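Local coordinates for MAGE domain-containing protein (Xenopus laevis, PDB 7DG2) that probably serves as the Nse3 (MAGE) subunit of the Smc5/6 complex, pairing with Nse1 to shape and hold the Nse4 protein, at residues B[123-126]-B[127-130]; B[114-118]-B[119-123]; B[103-106]-B[107-111]; B[184-187]-B[188-192]; B[44-47]-B[48-52]. All blocks are in the same frame, centred on the assembly; numbering follows the deposited sequence.

Contact 1. Residues B[123-126]-B[127-130]; sequences EMLR and RLRI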
loop_
_atom_site.group_PDB
_atom_site.type_symbol
_atom_site.label_atom_id
_atom_site.label_comp_id
_atom_site.label_asym_id
_atom_site.label_seq_id
_atom_site.Cartn_x
_atom_site.Cartn_y
_atom_site.Cartn_z
ATOM N N GLU B 123 4.924 -11.738 -28.136
ATOM C CA GLU B 123 5.911 -12.721 -28.567
ATOM C C GLU B 123 7.046 -12.830 -27.553
ATOM O O GLU B 123 7.431 -13.934 -27.143
ATOM C CB GLU B 123 6.428 -12.329 -29.950
ATOM C CG GLU B 123 7.606 -13.120 -30.468
ATOM C CD GLU B 123 7.992 -12.690 -31.874
ATOM O OE1 GLU B 123 8.029 -13.557 -32.774
ATOM O OE2 GLU B 123 8.232 -11.478 -32.084
ATOM N N MET B 124 7.574 -11.684 -27.117
ATOM C CA MET B 124 8.581 -11.668 -26.061
ATOM C C MET B 124 8.041 -12.287 -24.774
ATOM O O MET B 124 8.671 -13.171 -24.186
ATOM C CB MET B 124 9.054 -10.231 -25.805
ATOM C CG MET B 124 10.031 -10.087 -24.629
ATOM S SD MET B 124 10.588 -8.384 -24.340
ATOM C CE MET B 124 9.051 -7.642 -23.786
ATOM N N LEU B 125 6.871 -11.832 -24.321
ATOM C CA LEU B 125 6.356 -12.294 -23.035
ATOM C C LEU B 125 6.053 -13.789 -23.039
ATOM O O LEU B 125 6.084 -14.428 -21.979
ATOM C CB LEU B 125 5.113 -11.502 -22.644
ATOM C CG LEU B 125 5.358 -10.022 -22.344
ATOM C CD1 LEU B 125 4.120 -9.385 -21.761
ATOM C CD2 LEU B 125 6.549 -9.857 -21.396
ATOM N N ARG B 126 5.764 -14.372 -24.206
ATOM C CA ARG B 126 5.520 -15.814 -24.247
ATOM C C ARG B 126 6.733 -16.594 -23.755
ATOM O O ARG B 126 6.589 -17.624 -23.081
ATOM C CB ARG B 126 5.143 -16.256 -25.662
ATOM C CG ARG B 126 4.913 -17.764 -25.798
ATOM C CD ARG B 126 4.382 -18.131 -27.184
ATOM N NE ARG B 126 2.944 -18.398 -27.175
ATOM C CZ ARG B 126 2.205 -18.564 -28.271
ATOM N NH1 ARG B 126 2.762 -18.485 -29.472
ATOM N NH2 ARG B 126 0.903 -18.804 -28.165
ATOM N N ARG B 127 7.940 -16.113 -24.072
ATOM C CA ARG B 127 9.148 -16.774 -23.590
ATOM C C ARG B 127 9.313 -16.637 -22.081
ATOM O O ARG B 127 10.074 -17.402 -21.478
ATOM C CB ARG B 127 10.375 -16.222 -24.318
ATOM C CG ARG B 127 10.356 -16.511 -25.814
ATOM C CD ARG B 127 11.701 -16.234 -26.473
ATOM N NE ARG B 127 12.049 -14.816 -26.459
ATOM C CZ ARG B 127 11.561 -13.917 -27.308
ATOM N NH1 ARG B 127 11.933 -12.645 -27.222
ATOM N NH2 ARG B 127 10.699 -14.287 -28.251
ATOM N N LEU B 128 8.622 -15.684 -21.460
ATOM C CA LEU B 128 8.564 -15.578 -20.012
ATOM C C LEU B 128 7.344 -16.293 -19.438
ATOM O O LEU B 128 6.980 -16.054 -18.280
ATOM C CB LEU B 128 8.580 -14.103 -19.598
ATOM C CG LEU B 128 9.738 -13.309 -20.206
ATOM C CD1 LEU B 128 9.656 -11.832 -19.833
ATOM C CD2 LEU B 128 11.074 -13.887 -19.762
ATOM N N ARG B 129 6.703 -17.150 -20.240
ATOM C CA ARG B 129 5.589 -18.003 -19.818
ATOM C C ARG B 129 4.345 -17.181 -19.486
ATOM O O ARG B 129 3.611 -17.482 -18.542
ATOM C CB ARG B 129 5.997 -18.914 -18.657
ATOM C CG ARG B 129 7.240 -19.727 -19.014
ATOM C CD ARG B 129 7.711 -20.664 -17.919
ATOM N NE ARG B 129 9.042 -21.185 -18.229
ATOM C CZ ARG B 129 9.691 -22.084 -17.494
ATOM N NH1 ARG B 129 9.131 -22.575 -16.397
ATOM N NH2 ARG B 129 10.901 -22.488 -17.858
ATOM N N ILE B 130 4.106 -16.147 -20.285
ATOM C CA ILE B 130 2.918 -15.310 -20.194
ATOM C C ILE B 130 2.147 -15.422 -21.503
ATOM O O ILE B 130 2.734 -15.296 -22.584
ATOM C CB ILE B 130 3.291 -13.843 -19.904
ATOM C CG1 ILE B 130 3.766 -13.696 -18.458
ATOM C CG2 ILE B 130 2.116 -12.925 -20.179
ATOM C CD1 ILE B 130 4.191 -12.280 -18.097
#

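Contact 2. Residues B[114-118]-B[119-123]; sequences NTAKE and SAIWE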
loop_
_atom_site.group_PDB
_atom_site.type_symbol
_atom_site.label_atom_id
_atom_site.label_comp_id
_atom_site.label_asym_id
_atom_site.label_seq_id
_atom_site.Cartn_x
_atom_site.Cartn_y
_atom_site.Cartn_z
ATOM N N ASN B 114 11.596 3.145 -29.342
ATOM C CA ASN B 114 10.538 3.874 -28.631
ATOM C C ASN B 114 9.133 3.552 -29.127
ATOM O O ASN B 114 8.180 4.257 -28.764
ATOM C CB ASN B 114 10.793 5.384 -28.654
ATOM C CG ASN B 114 12.115 5.745 -27.997
ATOM O OD1 ASN B 114 12.348 5.414 -26.836
ATOM N ND2 ASN B 114 13.003 6.378 -28.752
ATOM N N THR B 115 8.966 2.486 -29.902
ATOM C CA THR B 115 7.655 1.943 -30.237
ATOM C C THR B 115 7.812 0.441 -30.407
ATOM O O THR B 115 8.871 -0.040 -30.821
ATOM C CB THR B 115 7.060 2.563 -31.517
ATOM O OG1 THR B 115 7.034 3.988 -31.402
ATOM C CG2 THR B 115 5.641 2.100 -31.721
ATOM N N ALA B 116 6.764 -0.302 -30.057
ATOM C CA ALA B 116 6.737 -1.742 -30.262
ATOM C C ALA B 116 5.326 -2.169 -30.634
ATOM O O ALA B 116 4.351 -1.717 -30.026
ATOM C CB ALA B 116 7.195 -2.504 -29.011
ATOM N N LYS B 117 5.217 -3.047 -31.627
ATOM C CA LYS B 117 3.915 -3.606 -31.957
ATOM C C LYS B 117 3.425 -4.497 -30.826
ATOM O O LYS B 117 4.215 -5.150 -30.131
ATOM C CB LYS B 117 3.982 -4.405 -33.261
ATOM C CG LYS B 117 4.275 -3.562 -34.484
ATOM C CD LYS B 117 3.765 -4.232 -35.756
ATOM C CE LYS B 117 3.946 -3.322 -36.963
ATOM N NZ LYS B 117 3.445 -1.940 -36.694
ATOM N N GLU B 118 2.102 -4.518 -30.634
ATOM C CA GLU B 118 1.533 -5.414 -29.630
ATOM C C GLU B 118 1.984 -6.851 -29.859
ATOM O O GLU B 118 2.293 -7.572 -28.902
ATOM C CB GLU B 118 0.002 -5.330 -29.623
ATOM C CG GLU B 118 -0.630 -6.270 -28.597
ATOM C CD GLU B 118 -2.098 -5.986 -28.310
ATOM O OE1 GLU B 118 -2.731 -5.233 -29.083
ATOM O OE2 GLU B 118 -2.619 -6.523 -27.301
ATOM N N SER B 119 2.055 -7.279 -31.125
ATOM C CA SER B 119 2.458 -8.652 -31.410
ATOM C C SER B 119 3.873 -8.928 -30.920
ATOM O O SER B 119 4.159 -10.012 -30.395
ATOM C CB SER B 119 2.336 -8.941 -32.909
ATOM O OG SER B 119 3.086 -8.023 -33.697
ATOM N N ALA B 120 4.776 -7.954 -31.071
ATOM C CA ALA B 120 6.140 -8.139 -30.593
ATOM C C ALA B 120 6.190 -8.264 -29.076
ATOM O O ALA B 120 7.009 -9.016 -28.545
ATOM C CB ALA B 120 7.021 -6.983 -31.061
ATOM N N ILE B 121 5.322 -7.543 -28.368
ATOM C CA ILE B 121 5.322 -7.614 -26.912
ATOM C C ILE B 121 4.840 -8.984 -26.439
ATOM O O ILE B 121 5.455 -9.605 -25.565
ATOM C CB ILE B 121 4.488 -6.458 -26.327
ATOM C CG1 ILE B 121 5.289 -5.161 -26.453
ATOM C CG2 ILE B 121 4.070 -6.755 -24.889
ATOM C CD1 ILE B 121 4.659 -3.970 -25.809
ATOM N N TRP B 122 3.741 -9.491 -27.009
ATOM C CA TRP B 122 3.289 -10.809 -26.571
ATOM C C TRP B 122 4.249 -11.910 -27.000
ATOM O O TRP B 122 4.395 -12.911 -26.293
ATOM C CB TRP B 122 1.876 -11.094 -27.082
ATOM C CG TRP B 122 0.881 -10.168 -26.493
ATOM C CD1 TRP B 122 0.091 -9.279 -27.166
ATOM C CD2 TRP B 122 0.590 -9.990 -25.098
ATOM N NE1 TRP B 122 -0.687 -8.575 -26.279
ATOM C CE2 TRP B 122 -0.401 -8.991 -25.004
ATOM C CE3 TRP B 122 1.062 -10.585 -23.921
ATOM C CZ2 TRP B 122 -0.935 -8.575 -23.783
ATOM C CZ3 TRP B 122 0.531 -10.165 -22.702
ATOM C CH2 TRP B 122 -0.453 -9.166 -22.647
ATOM N N GLU B 123 4.924 -11.738 -28.136
ATOM C CA GLU B 123 5.911 -12.721 -28.567
ATOM C C GLU B 123 7.046 -12.830 -27.553
ATOM O O GLU B 123 7.431 -13.934 -27.143
ATOM C CB GLU B 123 6.428 -12.329 -29.950
ATOM C CG GLU B 123 7.606 -13.120 -30.468
ATOM C CD GLU B 123 7.992 -12.690 -31.874
ATOM O OE1 GLU B 123 8.029 -13.557 -32.774
ATOM O OE2 GLU B 123 8.232 -11.478 -32.084
#

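Contact 3. Residues B[103-106]-B[107-111]; sequences MVIL and SLIFM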
loop_
_atom_site.group_PDB
_atom_site.type_symbol
_atom_site.label_atom_id
_atom_site.label_comp_id
_atom_site.label_asym_id
_atom_site.label_seq_id
_atom_site.Cartn_x
_atom_site.Cartn_y
_atom_site.Cartn_z
ATOM N N MET B 103 8.612 -3.157 -16.450
ATOM C CA MET B 103 9.962 -2.774 -16.849
ATOM C C MET B 103 10.426 -3.565 -18.068
ATOM O O MET B 103 11.128 -3.035 -18.940
ATOM C CB MET B 103 10.926 -2.980 -15.682
ATOM C CG MET B 103 12.391 -2.770 -16.047
ATOM S SD MET B 103 12.767 -1.069 -16.516
ATOM C CE MET B 103 13.528 -0.462 -14.994
ATOM N N VAL B 104 10.042 -4.834 -18.143
ATOM C CA VAL B 104 10.395 -5.652 -19.301
ATOM C C VAL B 104 9.745 -5.090 -20.560
ATOM O O VAL B 104 10.372 -5.021 -21.626
ATOM C CB VAL B 104 9.985 -7.112 -19.041
ATOM C CG1 VAL B 104 10.077 -7.931 -20.316
ATOM C CG2 VAL B 104 10.854 -7.708 -17.953
ATOM N N ILE B 105 8.488 -4.653 -20.448
ATOM C CA ILE B 105 7.782 -4.072 -21.590
ATOM C C ILE B 105 8.391 -2.723 -21.971
ATOM O O ILE B 105 8.632 -2.440 -23.154
ATOM C CB ILE B 105 6.277 -3.949 -21.276
ATOM C CG1 ILE B 105 5.658 -5.333 -21.088
ATOM C CG2 ILE B 105 5.553 -3.178 -22.372
ATOM C CD1 ILE B 105 4.217 -5.275 -20.566
ATOM N N LEU B 106 8.642 -1.860 -20.980
ATOM C CA LEU B 106 9.289 -0.583 -21.281
ATOM C C LEU B 106 10.639 -0.800 -21.951
ATOM O O LEU B 106 11.050 -0.014 -22.811
ATOM C CB LEU B 106 9.478 0.241 -20.002
ATOM C CG LEU B 106 8.209 0.761 -19.304
ATOM C CD1 LEU B 106 8.582 1.419 -17.976
ATOM C CD2 LEU B 106 7.478 1.760 -20.180
ATOM N N SER B 107 11.355 -1.841 -21.526
ATOM C CA SER B 107 12.666 -2.138 -22.092
ATOM C C SER B 107 12.561 -2.441 -23.578
ATOM O O SER B 107 13.307 -1.879 -24.385
ATOM C CB SER B 107 13.311 -3.313 -21.355
ATOM O OG SER B 107 13.647 -2.965 -20.015
ATOM N N LEU B 108 11.632 -3.323 -23.956
ATOM C CA LEU B 108 11.490 -3.677 -25.367
ATOM C C LEU B 108 11.145 -2.448 -26.196
ATOM O O LEU B 108 11.749 -2.198 -27.247
ATOM C CB LEU B 108 10.427 -4.766 -25.536
ATOM C CG LEU B 108 10.227 -5.209 -26.997
ATOM C CD1 LEU B 108 11.492 -5.861 -27.517
ATOM C CD2 LEU B 108 9.022 -6.146 -27.162
ATOM N N ILE B 109 10.196 -1.650 -25.715
ATOM C CA ILE B 109 9.771 -0.464 -26.448
ATOM C C ILE B 109 10.949 0.469 -26.678
ATOM O O ILE B 109 11.224 0.888 -27.806
ATOM C CB ILE B 109 8.636 0.245 -25.692
ATOM C CG1 ILE B 109 7.386 -0.634 -25.628
ATOM C CG2 ILE B 109 8.361 1.620 -26.311
ATOM C CD1 ILE B 109 6.325 -0.071 -24.688
ATOM N N PHE B 110 11.668 0.807 -25.610
ATOM C CA PHE B 110 12.781 1.740 -25.730
ATOM C C PHE B 110 13.903 1.165 -26.591
ATOM O O PHE B 110 14.440 1.856 -27.465
ATOM C CB PHE B 110 13.290 2.106 -24.330
ATOM C CG PHE B 110 14.675 2.691 -24.320
ATOM C CD1 PHE B 110 14.929 3.920 -24.909
ATOM C CD2 PHE B 110 15.724 2.003 -23.720
ATOM C CE1 PHE B 110 16.219 4.462 -24.908
ATOM C CE2 PHE B 110 17.010 2.535 -23.711
ATOM C CZ PHE B 110 17.253 3.771 -24.308
ATOM N N MET B 111 14.269 -0.101 -26.365
ATOM C CA MET B 111 15.431 -0.662 -27.049
ATOM C C MET B 111 15.182 -0.826 -28.542
ATOM O O MET B 111 16.142 -0.817 -29.322
ATOM C CB MET B 111 15.824 -2.002 -26.418
ATOM C CG MET B 111 16.364 -1.903 -24.967
ATOM S SD MET B 111 17.813 -0.834 -24.774
ATOM C CE MET B 111 19.108 -1.902 -25.421
#

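Contact 4. Residues B[184-187]-B[188-192]; sequences MKVL and EFVSK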
loop_
_atom_site.group_PDB
_atom_site.type_symbol
_atom_site.label_atom_id
_atom_site.label_comp_id
_atom_site.label_asym_id
_atom_site.label_seq_id
_atom_site.Cartn_x
_atom_site.Cartn_y
_atom_site.Cartn_z
ATOM N N MET B 184 17.655 6.433 -19.799
ATOM C CA MET B 184 18.970 5.985 -19.343
ATOM C C MET B 184 18.842 4.976 -18.211
ATOM O O MET B 184 19.582 3.988 -18.167
ATOM C CB MET B 184 19.826 7.180 -18.914
ATOM C CG MET B 184 21.268 6.820 -18.582
ATOM S SD MET B 184 22.133 6.122 -20.008
ATOM C CE MET B 184 22.471 7.609 -20.960
ATOM N N LYS B 185 17.897 5.196 -17.289
ATOM C CA LYS B 185 17.677 4.214 -16.233
ATOM C C LYS B 185 17.242 2.868 -16.804
ATOM O O LYS B 185 17.705 1.820 -16.347
ATOM C CB LYS B 185 16.629 4.732 -15.240
ATOM C CG LYS B 185 17.091 5.878 -14.360
ATOM C CD LYS B 185 18.092 5.415 -13.313
ATOM C CE LYS B 185 18.301 6.498 -12.247
ATOM N NZ LYS B 185 19.441 6.198 -11.337
ATOM N N VAL B 186 16.346 2.870 -17.799
ATOM C CA VAL B 186 15.912 1.603 -18.383
ATOM C C VAL B 186 17.074 0.934 -19.121
ATOM O O VAL B 186 17.257 -0.289 -19.050
ATOM C CB VAL B 186 14.694 1.825 -19.297
ATOM C CG1 VAL B 186 14.371 0.549 -20.067
ATOM C CG2 VAL B 186 13.477 2.256 -18.458
ATOM N N LEU B 187 17.891 1.731 -19.817
ATOM C CA LEU B 187 19.082 1.191 -20.462
ATOM C C LEU B 187 20.024 0.568 -19.441
ATOM O O LEU B 187 20.653 -0.466 -19.706
ATOM C CB LEU B 187 19.796 2.290 -21.247
ATOM C CG LEU B 187 21.091 1.843 -21.937
ATOM C CD1 LEU B 187 20.804 0.667 -22.877
ATOM C CD2 LEU B 187 21.697 3.011 -22.712
ATOM N N GLU B 188 20.136 1.189 -18.266
ATOM C CA GLU B 188 20.982 0.637 -17.216
ATOM C C GLU B 188 20.433 -0.685 -16.698
ATOM O O GLU B 188 21.201 -1.600 -16.390
ATOM C CB GLU B 188 21.134 1.656 -16.084
ATOM C CG GLU B 188 22.039 2.806 -16.473
ATOM C CD GLU B 188 22.067 3.949 -15.470
ATOM O OE1 GLU B 188 21.385 3.883 -14.425
ATOM O OE2 GLU B 188 22.792 4.928 -15.745
ATOM N N PHE B 189 19.107 -0.804 -16.600
ATOM C CA PHE B 189 18.492 -2.066 -16.220
ATOM C C PHE B 189 18.748 -3.139 -17.270
ATOM O O PHE B 189 19.171 -4.253 -16.945
ATOM C CB PHE B 189 16.987 -1.863 -16.016
ATOM C CG PHE B 189 16.224 -3.139 -15.841
ATOM C CD1 PHE B 189 16.087 -3.710 -14.583
ATOM C CD2 PHE B 189 15.634 -3.768 -16.932
ATOM C CE1 PHE B 189 15.378 -4.891 -14.418
ATOM C CE2 PHE B 189 14.934 -4.947 -16.774
ATOM C CZ PHE B 189 14.804 -5.508 -15.514
ATOM N N VAL B 190 18.485 -2.816 -18.537
ATOM C CA VAL B 190 18.696 -3.782 -19.615
ATOM C C VAL B 190 20.149 -4.247 -19.627
ATOM O O VAL B 190 20.438 -5.451 -19.700
ATOM C CB VAL B 190 18.283 -3.161 -20.960
ATOM C CG1 VAL B 190 18.651 -4.082 -22.118
ATOM C CG2 VAL B 190 16.789 -2.872 -20.954
ATOM N N SER B 191 21.079 -3.295 -19.508
ATOM C CA SER B 191 22.505 -3.626 -19.483
ATOM C C SER B 191 22.845 -4.541 -18.317
ATOM O O SER B 191 23.591 -5.512 -18.481
ATOM C CB SER B 191 23.339 -2.346 -19.410
ATOM O OG SER B 191 23.047 -1.510 -20.509
ATOM N N LYS B 192 22.314 -4.244 -17.127
ATOM C CA LYS B 192 22.581 -5.083 -15.960
ATOM C C LYS B 192 22.083 -6.511 -16.166
ATOM O O LYS B 192 22.791 -7.480 -15.859
ATOM C CB LYS B 192 21.938 -4.464 -14.718
ATOM C CG LYS B 192 22.260 -5.213 -13.426
ATOM C CD LYS B 192 21.827 -4.408 -12.210
ATOM C CE LYS B 192 22.232 -5.097 -10.921
ATOM N NZ LYS B 192 21.893 -4.250 -9.746
#

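Contact 5. Residues B[44-47]-B[48-52]; sequences KDIY and PEIIH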
loop_
_atom_site.group_PDB
_atom_site.type_symbol
_atom_site.label_atom_id
_atom_site.label_comp_id
_atom_site.label_asym_id
_atom_site.label_seq_id
_atom_site.Cartn_x
_atom_site.Cartn_y
_atom_site.Cartn_z
ATOM N N LYS B 44 -12.043 28.472 -4.470
ATOM C CA LYS B 44 -11.362 28.351 -5.752
ATOM C C LYS B 44 -10.681 29.643 -6.188
ATOM O O LYS B 44 -9.762 29.578 -7.010
ATOM C CB LYS B 44 -12.331 27.892 -6.841
ATOM C CG LYS B 44 -13.510 28.797 -7.034
ATOM C CD LYS B 44 -14.287 28.370 -8.263
ATOM C CE LYS B 44 -13.401 28.441 -9.488
ATOM N NZ LYS B 44 -12.906 29.830 -9.716
ATOM N N ASP B 45 -11.083 30.803 -5.648
ATOM C CA ASP B 45 -10.389 32.047 -5.978
ATOM C C ASP B 45 -8.931 32.027 -5.530
ATOM O O ASP B 45 -8.110 32.766 -6.088
ATOM C CB ASP B 45 -11.097 33.259 -5.352
ATOM C CG ASP B 45 -11.180 33.174 -3.834
ATOM O OD1 ASP B 45 -11.389 32.062 -3.300
ATOM O OD2 ASP B 45 -11.045 34.219 -3.164
ATOM N N ILE B 46 -8.591 31.199 -4.543
ATOM C CA ILE B 46 -7.206 31.065 -4.108
ATOM C C ILE B 46 -6.723 29.630 -4.288
ATOM O O ILE B 46 -5.890 29.144 -3.510
ATOM C CB ILE B 46 -7.047 31.518 -2.648
ATOM C CG1 ILE B 46 -7.951 30.709 -1.710
ATOM C CG2 ILE B 46 -7.337 33.022 -2.514
ATOM C CD1 ILE B 46 -7.510 30.819 -0.227
ATOM N N TYR B 47 -7.203 28.943 -5.321
ATOM C CA TYR B 47 -6.759 27.561 -5.503
ATOM C C TYR B 47 -5.261 27.446 -5.773
ATOM O O TYR B 47 -4.660 26.460 -5.309
ATOM C CB TYR B 47 -7.591 26.846 -6.589
ATOM C CG TYR B 47 -7.013 26.839 -7.988
ATOM C CD1 TYR B 47 -5.908 26.059 -8.309
ATOM C CD2 TYR B 47 -7.595 27.590 -9.002
ATOM C CE1 TYR B 47 -5.378 26.050 -9.559
ATOM C CE2 TYR B 47 -7.069 27.581 -10.287
ATOM C CZ TYR B 47 -5.957 26.814 -10.552
ATOM O OH TYR B 47 -5.413 26.789 -11.808
ATOM N N PRO B 48 -4.598 28.364 -6.496
ATOM C CA PRO B 48 -3.142 28.199 -6.655
ATOM C C PRO B 48 -2.397 28.181 -5.324
ATOM O O PRO B 48 -1.484 27.357 -5.146
ATOM C CB PRO B 48 -2.751 29.403 -7.534
ATOM C CG PRO B 48 -4.050 29.690 -8.337
ATOM C CD PRO B 48 -5.100 29.517 -7.286
ATOM N N GLU B 49 -2.772 29.051 -4.372
ATOM C CA GLU B 49 -2.137 29.028 -3.056
ATOM C C GLU B 49 -2.427 27.724 -2.333
ATOM O O GLU B 49 -1.552 27.164 -1.667
ATOM C CB GLU B 49 -2.619 30.198 -2.199
ATOM C CG GLU B 49 -1.927 30.271 -0.870
ATOM C CD GLU B 49 -2.561 31.249 0.103
ATOM O OE1 GLU B 49 -2.168 31.205 1.292
ATOM O OE2 GLU B 49 -3.434 32.049 -0.310
ATOM N N ILE B 50 -3.654 27.225 -2.443
ATOM C CA ILE B 50 -4.016 26.037 -1.670
ATOM C C ILE B 50 -3.283 24.808 -2.198
ATOM O O ILE B 50 -2.757 24.004 -1.417
ATOM C CB ILE B 50 -5.545 25.851 -1.665
ATOM C CG1 ILE B 50 -6.180 26.929 -0.775
ATOM C CG2 ILE B 50 -5.914 24.448 -1.178
ATOM C CD1 ILE B 50 -7.713 26.988 -0.844
ATOM N N ILE B 51 -3.257 24.625 -3.522
ATOM C CA ILE B 51 -2.513 23.500 -4.089
ATOM C C ILE B 51 -1.016 23.670 -3.827
ATOM O O ILE B 51 -0.305 22.689 -3.577
ATOM C CB ILE B 51 -2.838 23.330 -5.587
ATOM C CG1 ILE B 51 -4.333 23.007 -5.759
ATOM C CG2 ILE B 51 -1.984 22.225 -6.214
ATOM C CD1 ILE B 51 -4.751 22.709 -7.185
ATOM N N HIS B 52 -0.518 24.911 -3.832
ATOM C CA HIS B 52 0.883 25.132 -3.487
ATOM C C HIS B 52 1.187 24.659 -2.067
ATOM O O HIS B 52 2.165 23.940 -1.834
ATOM C CB HIS B 52 1.233 26.615 -3.647
ATOM C CG HIS B 52 2.612 26.951 -3.174
ATOM N ND1 HIS B 52 3.749 26.519 -3.826
ATOM C CD2 HIS B 52 3.041 27.631 -2.085
ATOM C CE1 HIS B 52 4.818 26.945 -3.175
ATOM N NE2 HIS B 52 4.417 27.614 -2.110
#

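Contact 1. Residues B[123-126]-B[127-130]
Leu125 and Ile130 meet at the close of helix 118-127, where the chain turns back in a Schellman motif. The tight part is backbone. Ile130 N reaches Leu125 O at 3.1 Å, the long bond of the motif, and Arg129 N closes the inner turn on Arg126 O at 2.9 Å. Leu125 O also takes Leu128 N, which arrives from the face of the carbonyl plane opposite to Ile130 N. Arg129 holds the positive phi (68°) of the reversal; its exposed side chain heads off from the turn, and NH2 makes a weak hydrogen bond to Gly44 of the Nse4 chain. On the buried side of the turn the aliphatic groups close up: Leu125 CB lies 4.0 Å from Ile130 CB, and Leu125 CD2 is equally far from Leu128 CD1.

The solvent side is formed by Glu123, Arg126 and Arg129, and Arg126 makes a salt bridge with Glu131. Arg127 is polar but hydrogen-bonded to Thr13 and Pro9 of the Nse4 chain; bent at chi3 (-66°), it lays one guanidinium face over Met124 CA, with NH1 3.7 Å away. Inward, Met124 packs on Val104 and Leu108 of helix 94-111, while Leu125 and Ile130 share Leu101 of that helix.

Contact 2. Residues B[114-118]-B[119-123]
Glu118 and Trp122 join side chains one turn apart at the start of helix 118-127, just where strand 116-117 gives way to the helix: a strand-to-helix junction in the second half of the MAGE homology domain. Trp122 NE1 donates to Glu118 OE2 at 3.0 Å and nearly straight (171°), the oxygen lying in the indole plane and offering its anti lone pair. With CG anti to the backbone N (chi1 179°), Glu118 runs alongside the indole, its carboxylate turned 39° from the ring. The buried carboxylate has further partners: OE2 also forms a salt bridge with Lys143, and OE1 is hydrogen-bonded to Tyr158.

Lys117, the N-cap residue, gives its carbonyl to Ile121 N at 3.2 Å, and Glu118 O receives Trp122 N at 3.1 Å. The exposed side chain of Lys117 leads off to a weak, long ion pair with Glu170. Ala116 with Phe171 and Glu118 with Tyr169 make backbone bonds that tie the junction to strand 169-173.

Farther out, Ile121 faces inward onto Ile105 and Leu108 of helix 94-111, and Trp122 rests on Val142 and Val146 of helix 142-152. The small Ala116 lets strand and helix close together, its CB 4.2 Å from Ile121 CG1.

Contact 3. Residues B[103-106]-B[107-111]
Met103 and Ser107 lie one turn apart in the later part of helix 94-111, a buried alpha-helix of the MAGE homology domain, packed on by helices 118-127 and 183-193 and by strand 169-173.

The backbone bonds are the regular i to i+4 set. Leu108 N binds Val104 O, Ile109 N binds Ile105 O at 3.1 Å and an angle of 172°, and Phe110 N binds Leu106 O at 3.0 Å. Leu106 O is also used by Trp173 NE1 of strand 169-173, which ties the helix to the sheet beside it.

One apolar pair lies on the same side of the helix: Ile105 CG2 touches Ile109 CD1 at 4.0 Å, the two side chains slanting past each other, and Ile109 CG1 lies 3.3 Å from Ile105 O. Branched aliphatic residues fill this side well, for Ile105 meets Ile121 of helix 118-127 and Ile109 meets Phe171 and Trp173. Other flanks serve the partner subunit: Val104 packs on Leu16, and Leu106 on Phe62, of the Nse4 chain.

The polar side chain is that of Ser107, buried against Val186 and Val190. Its hydroxyl is satisfied by its own helix: with OG beside the backbone N (chi1 -68°), it folds back onto the preceding turn. Met103 O is thus gripped twice, from opposite faces of its plane, by Ser107 N at 2.9 Å and by Ser107 OG at 2.7 Å.

Contact 4. Residues B[184-187]-B[188-192]
Val186 O lies near the plane of the Phe189 ring, at its edge, and 3.4 Å from Phe189 CB at the root of the ring. Tyr61 of the Nse4 chain meets this ring edge-to-face, a contact that joins helix 183-193 to that chain. The Glu188 carboxylate is flanked by two side chains of the preceding turn: OE2 lies 3.7 Å from Met184 CG, and OE1 3.8 Å from Lys185 CD. Lys185 NZ stays 4.3 Å from Glu188 OE1, near enough for attraction but beyond a salt bridge; Lys185 is exposed, while Glu188, only partly so, also packs on Tyr61 of Nse4.

Inside, Ser191 satisfies its buried hydroxyl on the helix itself. OG, beside the backbone N (chi1 -58°), donates to Leu187 O at 2.7 Å, while Ser191 N reaches the same oxygen from the other face of its plane. Val186 and Val190, compact and beta-branched, fit against Ser107 of helix 94-111. This is the pattern of an amphipathic alpha-helix, packed between helices 94-111 and 202-209 of its chain and the Nse4 chain.

Contact 5. Residues B[44-47]-B[48-52]
Pro48 CD lies over one face of the Tyr47 ring at the opening of helix 47-62, 3.6 Å from the ring centroid and 22° off the normal, a CH-pi contact. Proline fits the first turn, where its nitrogen has no hydrogen to give and none is required. Glu49 follows on the exposed side, its chain extended, as suits a charged residue facing outward; its CB lies 3.7 Å from Ile46 O. Ile50 turns toward the preceding segment; its N binds the carbonyl of Ile46, the N-cap residue, at 3.1 Å, and its CD1 touches Ile46 CG1 at 3.8 Å. That contact depends on Ile46 CG1 standing between its backbone N and carbonyl carbon (chi1 58°). Next, Ile51 N meets Tyr47 O at 2.9 Å and 179°, while Ile51 CD1 lies 3.7 Å from Tyr47 CD1.

Inward, Ile50 and Ile51 both pack on Ile40 of helix 32-40. Between the two segments the contacts are backbone hydrogen bonds and apolar or CH-pi packing, with no salt bridge.

Contacts 1 to 4 form one cluster and contact 5 stands apart, its centre about 39 to 48 Å from the others, at the start of helix 47-62 on the far side of the chain. Contact 3 is the hub: its centre lies about 9 Å from that of contact 2 and about 10 Å from that of contact 4, and it touches contact 1 as well, through Met124 CE and Val104 CG1 at 3.6 Å. Contacts 1 and 2 share Glu123 and both use helix 118-127, covering one flank of helix 94-111, whereas contact 4 covers another, with Met103 CG 3.4 Å from Phe189 CE2. The Nse4 chain reaches contacts 1, 3 and 4 but neither 2 nor 5.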